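Local coordinates for flavoprotein (Thermotoga maritima, PDB 5V8S), which probably transfers electrons from a bound FMN to an oxo-bridged di-iron centre, as flavo-di-iron oxidoreductases do, at residues E99-G104 with P238-I243; P308-I313 with M338-L343. The protein carries 1 engineered substitution. All blocks are in the same frame, centred on the assembly; numbering follows the deposited sequence.

Interaction 1 (E99-G104 with P238-I243); sequences EPDDSG and PGHGLI. Engineered in segment 99-104: D102 (natural residue His). With FEO (mu-oxo-diiron), chain C.
The imidazole of H240 meets two carboxylates in different ways: D101 OD2 lies at the ring edge, near its plane and 3.0 Å from H240 CE1, whereas D102 OD2 approaches NE2 obliquely, with the D102 carboxylate turned 47° from the ring. The oxo bridge also lies near the ring plane at an edge. What gathers these groups is iron 2, bound by H240 NE2 at 2.2 Å, by D101 OD2 at 2.2 Å and by D102 OD2 at 2.3 Å. The metal therefore accounts for the close approach of D102 OD2 to H240 NE2 (3.4 Å). D102 is an engineered residue in place of histidine, and it gives this iron an oxygen ligand. D101 CG stands between its backbone N and carbonyl carbon (chi1 58°), which points the carboxylate at the iron. On the far side of the H240 ring, ND1 is hydrogen-bonded to S51 O, a second-shell contact that helps fix the ring's rotation. Water 2 and D180 OD1 complete iron 2. E99, at the N-cap of helix 100-103, serves iron 1 instead: its extended chain brings OE1 to 2.1 Å from that metal, beside H97, H163, D180 and water 1. E99 OE2 is held by the hydroxyl of Y276 of the second subunit. E99, the short helix and the loop histidine thus supply four of the seven protein ligands of a buried di-iron site of the metallo-beta-lactamase fold, H97, H163 and D180 the rest, with an oxo bridge and the carboxylate of D180 spanning the irons.

Interaction 2 (P308-I313 with M338-L343); sequences PAISEI and MRFTLL
Two helices of the flavodoxin-like alpha/beta domain, 310-316 and 336-348, pack side by side over the parallel five-stranded sheet, and I310 and I313 of the first meet F340 and T341 of the second. The first helix lies in the connection from strand 296-302 to strand 322-327, the second in the next connection, to strand 354-360. The contact is apolar apart from one hydroxyl. In the conformer described here, one of two, I310 comes to the edge of the F340 ring: CG1 sits near the ring plane, 3.7 Å from F340 CE2, and the branch methyl CG2 is 3.9 Å from the same carbon. F340 reaches it because its CG is anti to the backbone N (chi1 -177°), sending the ring across to the neighbouring helix. R339 of the second subunit packs on F340, which places this aromatic at the dimer interface. I310 is also tied down at its backbone, where N is hydrogen-bonded to E45 OE2, and S311 OG bonds to E45 O, so the helix start is joined to the N-terminal part of the chain. T341 touches both isoleucines: its methyl CG2 lies 4.1 Å from I313 CD1, and its OG1, hydrogen-bonded to L337 O in its own helix, lies 3.6 Å from I310 CD1.

Along the chain the two contacts come in series: interaction 1 closes at residue 243, and interaction 2 opens at 308, after helix 248-260 and into the flavodoxin-like domain. The contacts lie on opposite sides of the chain's centre, about 25 Å apart between centres and about 14 Å between nearest atoms. They share no helix, strand or sheet: one lies in the metallo-beta-lactamase part, the other beside the parallel five-stranded sheet. Both touch the second subunit, so each domain contributes to the dimer. The partners of 308-313 include helix 196-214 of the N-terminal part, whose K208 pairs with E312, so interaction 2 lies where the metal-binding and flavodoxin-like parts meet.

Interaction 1 (E99-G104 with P238-I243)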
loop_
_atom_site.group_PDB
_atom_site.type_symbol
_atom_site.label_atom_id
_atom_site.label_comp_id
_atom_site.label_asym_id
_atom_site.label_seq_id
_atom_site.Cartn_x
_atom_site.Cartn_y
_atom_site.Cartn_z
ATOM N N GLU A 99 4.683 23.332 8.969
ATOM C CA GLU A 99 4.818 21.883 9.019
ATOM C C GLU A 99 6.217 21.529 9.532
ATOM O O GLU A 99 7.191 22.211 9.196
ATOM C CB GLU A 99 4.601 21.279 7.630
ATOM C CG GLU A 99 4.566 19.770 7.603
ATOM C CD GLU A 99 4.181 19.208 6.264
ATOM O OE1 GLU A 99 3.719 19.951 5.392
ATOM O OE2 GLU A 99 4.324 17.974 6.086
ATOM N N PRO A 100 6.369 20.473 10.340
ATOM C CA PRO A 100 7.668 20.255 10.997
ATOM C C PRO A 100 8.837 19.909 10.100
ATOM O O PRO A 100 9.964 19.914 10.604
ATOM C CB PRO A 100 7.374 19.149 12.007
ATOM C CG PRO A 100 5.950 19.366 12.353
ATOM C CD PRO A 100 5.286 19.788 11.078
ATOM N N ASP A 101 8.647 19.579 8.816
ATOM C CA ASP A 101 9.819 19.433 7.958
ATOM C C ASP A 101 10.527 20.761 7.731
ATOM O O ASP A 101 11.733 20.779 7.470
ATOM C CB ASP A 101 9.467 18.814 6.607
ATOM C CG ASP A 101 8.438 19.609 5.824
ATOM O OD1 ASP A 101 7.402 19.997 6.385
ATOM O OD2 ASP A 101 8.658 19.849 4.615
ATOM N N ASP A 102 9.803 21.859 7.843
ATOM C CA ASP A 102 10.376 23.186 7.727
ATOM C C ASP A 102 10.490 23.925 9.062
ATOM O O ASP A 102 11.321 24.831 9.165
ATOM C CB ASP A 102 9.587 23.992 6.671
ATOM C CG ASP A 102 9.678 23.331 5.234
ATOM O OD1 ASP A 102 10.802 23.261 4.666
ATOM O OD2 ASP A 102 8.662 22.852 4.663
ATOM N N SER A 103 9.748 23.517 10.102
ATOM C CA SER A 103 9.726 24.233 11.383
ATOM C C SER A 103 10.315 23.454 12.552
ATOM O O SER A 103 10.366 23.989 13.670
ATOM C CB SER A 103 8.289 24.627 11.743
ATOM O OG SER A 103 7.523 23.497 12.127
ATOM N N GLY A 104 10.747 22.210 12.343
ATOM C CA GLY A 104 11.105 21.375 13.476
ATOM C C GLY A 104 12.295 21.889 14.263
ATOM O O GLY A 104 12.455 21.558 15.448
ATOM N N PRO A 238 12.687 28.308 -2.796
ATOM C CA PRO A 238 11.751 27.435 -2.070
ATOM C C PRO A 238 12.392 26.673 -0.932
ATOM O O PRO A 238 13.615 26.683 -0.758
ATOM C CB PRO A 238 11.302 26.451 -3.152
ATOM C CG PRO A 238 12.576 26.267 -3.964
ATOM C CD PRO A 238 13.324 27.613 -3.923
ATOM N N GLY A 239 11.556 25.939 -0.192
ATOM C CA GLY A 239 11.994 25.175 0.957
ATOM C C GLY A 239 12.546 23.809 0.660
ATOM O O GLY A 239 13.113 23.190 1.555
ATOM N N HIS A 240 12.368 23.329 -0.563
ATOM C CA HIS A 240 12.848 22.014 -0.962
ATOM C C HIS A 240 13.349 22.095 -2.390
ATOM O O HIS A 240 12.664 22.648 -3.245
ATOM C CB HIS A 240 11.717 20.970 -0.933
ATOM C CG HIS A 240 10.962 20.912 0.360
ATOM N ND1 HIS A 240 11.520 20.472 1.540
ATOM C CD2 HIS A 240 9.688 21.252 0.650
ATOM C CE1 HIS A 240 10.617 20.531 2.503
ATOM N NE2 HIS A 240 9.494 20.992 1.987
ATOM N N GLY A 241 14.518 21.504 -2.642
ATOM C CA GLY A 241 15.039 21.406 -4.002
ATOM C C GLY A 241 15.822 22.634 -4.448
ATOM O O GLY A 241 16.425 23.353 -3.652
ATOM N N LEU A 242 15.810 22.853 -5.761
ATOM C CA LEU A 242 16.613 23.888 -6.384
ATOM C C LEU A 242 16.063 25.282 -6.105
ATOM O O LEU A 242 14.853 25.498 -5.986
ATOM C CB LEU A 242 16.607 23.676 -7.889
ATOM C CG LEU A 242 17.474 22.564 -8.484
ATOM C CD1 LEU A 242 17.513 22.769 -9.986
ATOM C CD2 LEU A 242 18.896 22.536 -7.897
ATOM N N ILE A 243 16.988 26.246 -6.080
ATOM C CA ILE A 243 16.690 27.673 -6.111
ATOM C C ILE A 243 16.681 28.104 -7.566
ATOM O O ILE A 243 17.479 27.606 -8.369
ATOM C CB ILE A 243 17.766 28.437 -5.322
ATOM C CG1 ILE A 243 17.681 28.063 -3.850
ATOM C CG2 ILE A 243 17.666 29.945 -5.530
ATOM C CD1 ILE A 243 18.963 28.301 -3.121
HETATM FE FE1 FEO C . 4.376 21.220 3.838
HETATM FE FE2 FEO C . 7.734 21.280 3.251
HETATM O O FEO C . 6.192 21.210 4.324
HETATM O O HOH W 1 5.023 19.392 2.785
HETATM O O HOH W 2 6.781 19.672 1.955
#

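Interaction 2 (P308-I313 with M338-L343)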
loop_
_atom_site.group_PDB
_atom_site.type_symbol
_atom_site.label_atom_id
_atom_site.label_comp_id
_atom_site.label_asym_id
_atom_site.label_seq_id
_atom_site.Cartn_x
_atom_site.Cartn_y
_atom_site.Cartn_z
ATOM N N PRO A 308 4.808 -1.445 -7.965
ATOM C CA PRO A 308 5.263 -0.068 -8.188
ATOM C C PRO A 308 5.075 0.801 -6.965
ATOM O O PRO A 308 4.252 0.539 -6.092
ATOM C CB PRO A 308 4.363 0.433 -9.319
ATOM C CG PRO A 308 3.213 -0.463 -9.325
ATOM C CD PRO A 308 3.676 -1.779 -8.838
ATOM N N ALA A 309 5.839 1.876 -6.944
ATOM C CA ALA A 309 5.657 2.931 -5.961
ATOM C C ALA A 309 4.477 3.807 -6.352
ATOM O O ALA A 309 4.398 4.287 -7.479
ATOM C CB ALA A 309 6.916 3.790 -5.875
ATOM N N ILE A 310 3.591 4.063 -5.397
ATOM C CA ILE A 310 2.413 4.862 -5.700
ATOM C C ILE A 310 2.809 6.301 -6.049
ATOM O O ILE A 310 2.135 6.956 -6.856
ATOM C CB ILE A 310 1.407 4.777 -4.536
ATOM C CG1 ILE A 310 1.261 3.322 -4.051
ATOM C CG2 ILE A 310 0.055 5.353 -4.957
ATOM C CD1 ILE A 310 0.793 2.302 -5.087
ATOM N N SER A 311 3.917 6.804 -5.488
ATOM C CA SER A 311 4.388 8.147 -5.831
ATOM C C SER A 311 4.808 8.251 -7.290
ATOM O O SER A 311 4.685 9.322 -7.891
ATOM C CB SER A 311 5.546 8.529 -4.911
ATOM O OG SER A 311 6.672 7.695 -5.130
ATOM N N GLU A 312 5.318 7.163 -7.869
ATOM C CA GLU A 312 5.714 7.177 -9.271
ATOM C C GLU A 312 4.505 7.107 -10.196
ATOM O O GLU A 312 4.480 7.769 -11.237
ATOM C CB GLU A 312 6.656 6.015 -9.542
ATOM C CG GLU A 312 8.001 6.147 -8.880
ATOM C CD GLU A 312 8.827 7.275 -9.484
ATOM O OE1 GLU A 312 8.868 7.372 -10.727
ATOM O OE2 GLU A 312 9.435 8.041 -8.725
ATOM N N ILE A 313 3.500 6.310 -9.846
ATOM C CA ILE A 313 2.248 6.344 -10.599
ATOM C C ILE A 313 1.699 7.761 -10.638
ATOM O O ILE A 313 1.353 8.288 -11.700
ATOM C CB ILE A 313 1.229 5.367 -9.990
ATOM C CG1 ILE A 313 1.740 3.928 -10.110
ATOM C CG2 ILE A 313 -0.124 5.503 -10.692
ATOM C CD1 ILE A 313 0.928 2.899 -9.333
ATOM N N MET A 338 -5.105 -1.869 -6.083
ATOM C CA MET A 338 -5.791 -1.029 -7.060
ATOM C C MET A 338 -6.820 -0.123 -6.386
ATOM O O MET A 338 -7.069 0.991 -6.867
ATOM C CB MET A 338 -6.386 -1.872 -8.193
ATOM C CG MET A 338 -5.323 -2.519 -9.088
ATOM S SD MET A 338 -4.386 -1.395 -10.157
ATOM C CE MET A 338 -5.620 -0.943 -11.374
ATOM N N ARG A 339 -7.391 -0.544 -5.251
ATOM C CA ARG A 339 -8.215 0.386 -4.485
ATOM C C ARG A 339 -7.373 1.551 -3.968
ATOM O O ARG A 339 -7.735 2.722 -4.146
ATOM C CB ARG A 339 -8.905 -0.320 -3.319
ATOM C CG ARG A 339 -9.867 0.599 -2.580
ATOM C CD ARG A 339 -10.294 0.022 -1.242
ATOM N NE ARG A 339 -9.169 -0.093 -0.323
ATOM C CZ ARG A 339 -8.757 -1.216 0.260
ATOM N NH1 ARG A 339 -9.373 -2.363 0.035
ATOM N NH2 ARG A 339 -7.715 -1.187 1.073
ATOM N N PHE A 340 -6.242 1.244 -3.327
ATOM C CA PHE A 340 -5.391 2.300 -2.786
ATOM C C PHE A 340 -4.961 3.250 -3.893
ATOM O O PHE A 340 -5.014 4.469 -3.734
ATOM C CB PHE A 340 -4.165 1.681 -2.103
ATOM C CG PHE A 340 -3.249 2.684 -1.449
ATOM C CD1 PHE A 340 -3.480 3.113 -0.159
ATOM C CD2 PHE A 340 -2.155 3.199 -2.124
ATOM C CE1 PHE A 340 -2.643 4.030 0.448
ATOM C CE2 PHE A 340 -1.327 4.114 -1.514
ATOM C CZ PHE A 340 -1.564 4.516 -0.225
ATOM N N THR A 341 -4.533 2.693 -5.023
ATOM C CA THR A 341 -4.068 3.508 -6.142
ATOM C C THR A 341 -5.183 4.406 -6.668
ATOM O O THR A 341 -4.977 5.607 -6.866
ATOM C CB THR A 341 -3.521 2.604 -7.241
ATOM O OG1 THR A 341 -2.408 1.882 -6.736
ATOM C CG2 THR A 341 -3.050 3.436 -8.475
ATOM N N LEU A 342 -6.370 3.835 -6.902
ATOM C CA LEU A 342 -7.496 4.624 -7.399
ATOM C C LEU A 342 -7.884 5.719 -6.415
ATOM O O LEU A 342 -8.149 6.860 -6.816
ATOM C CB LEU A 342 -8.696 3.718 -7.673
ATOM C CG LEU A 342 -8.533 2.778 -8.867
ATOM C CD1 LEU A 342 -9.701 1.818 -8.948
ATOM C CD2 LEU A 342 -8.386 3.535 -10.166
ATOM N N LEU A 343 -7.931 5.392 -5.120
ATOM C CA LEU A 343 -8.290 6.419 -4.145
ATOM C C LEU A 343 -7.259 7.537 -4.106
ATOM O O LEU A 343 -7.623 8.703 -3.960
ATOM C CB LEU A 343 -8.474 5.817 -2.753
ATOM C CG LEU A 343 -9.690 4.916 -2.563
ATOM C CD1 LEU A 343 -9.686 4.279 -1.170
ATOM C CD2 LEU A 343 -10.962 5.698 -2.751
#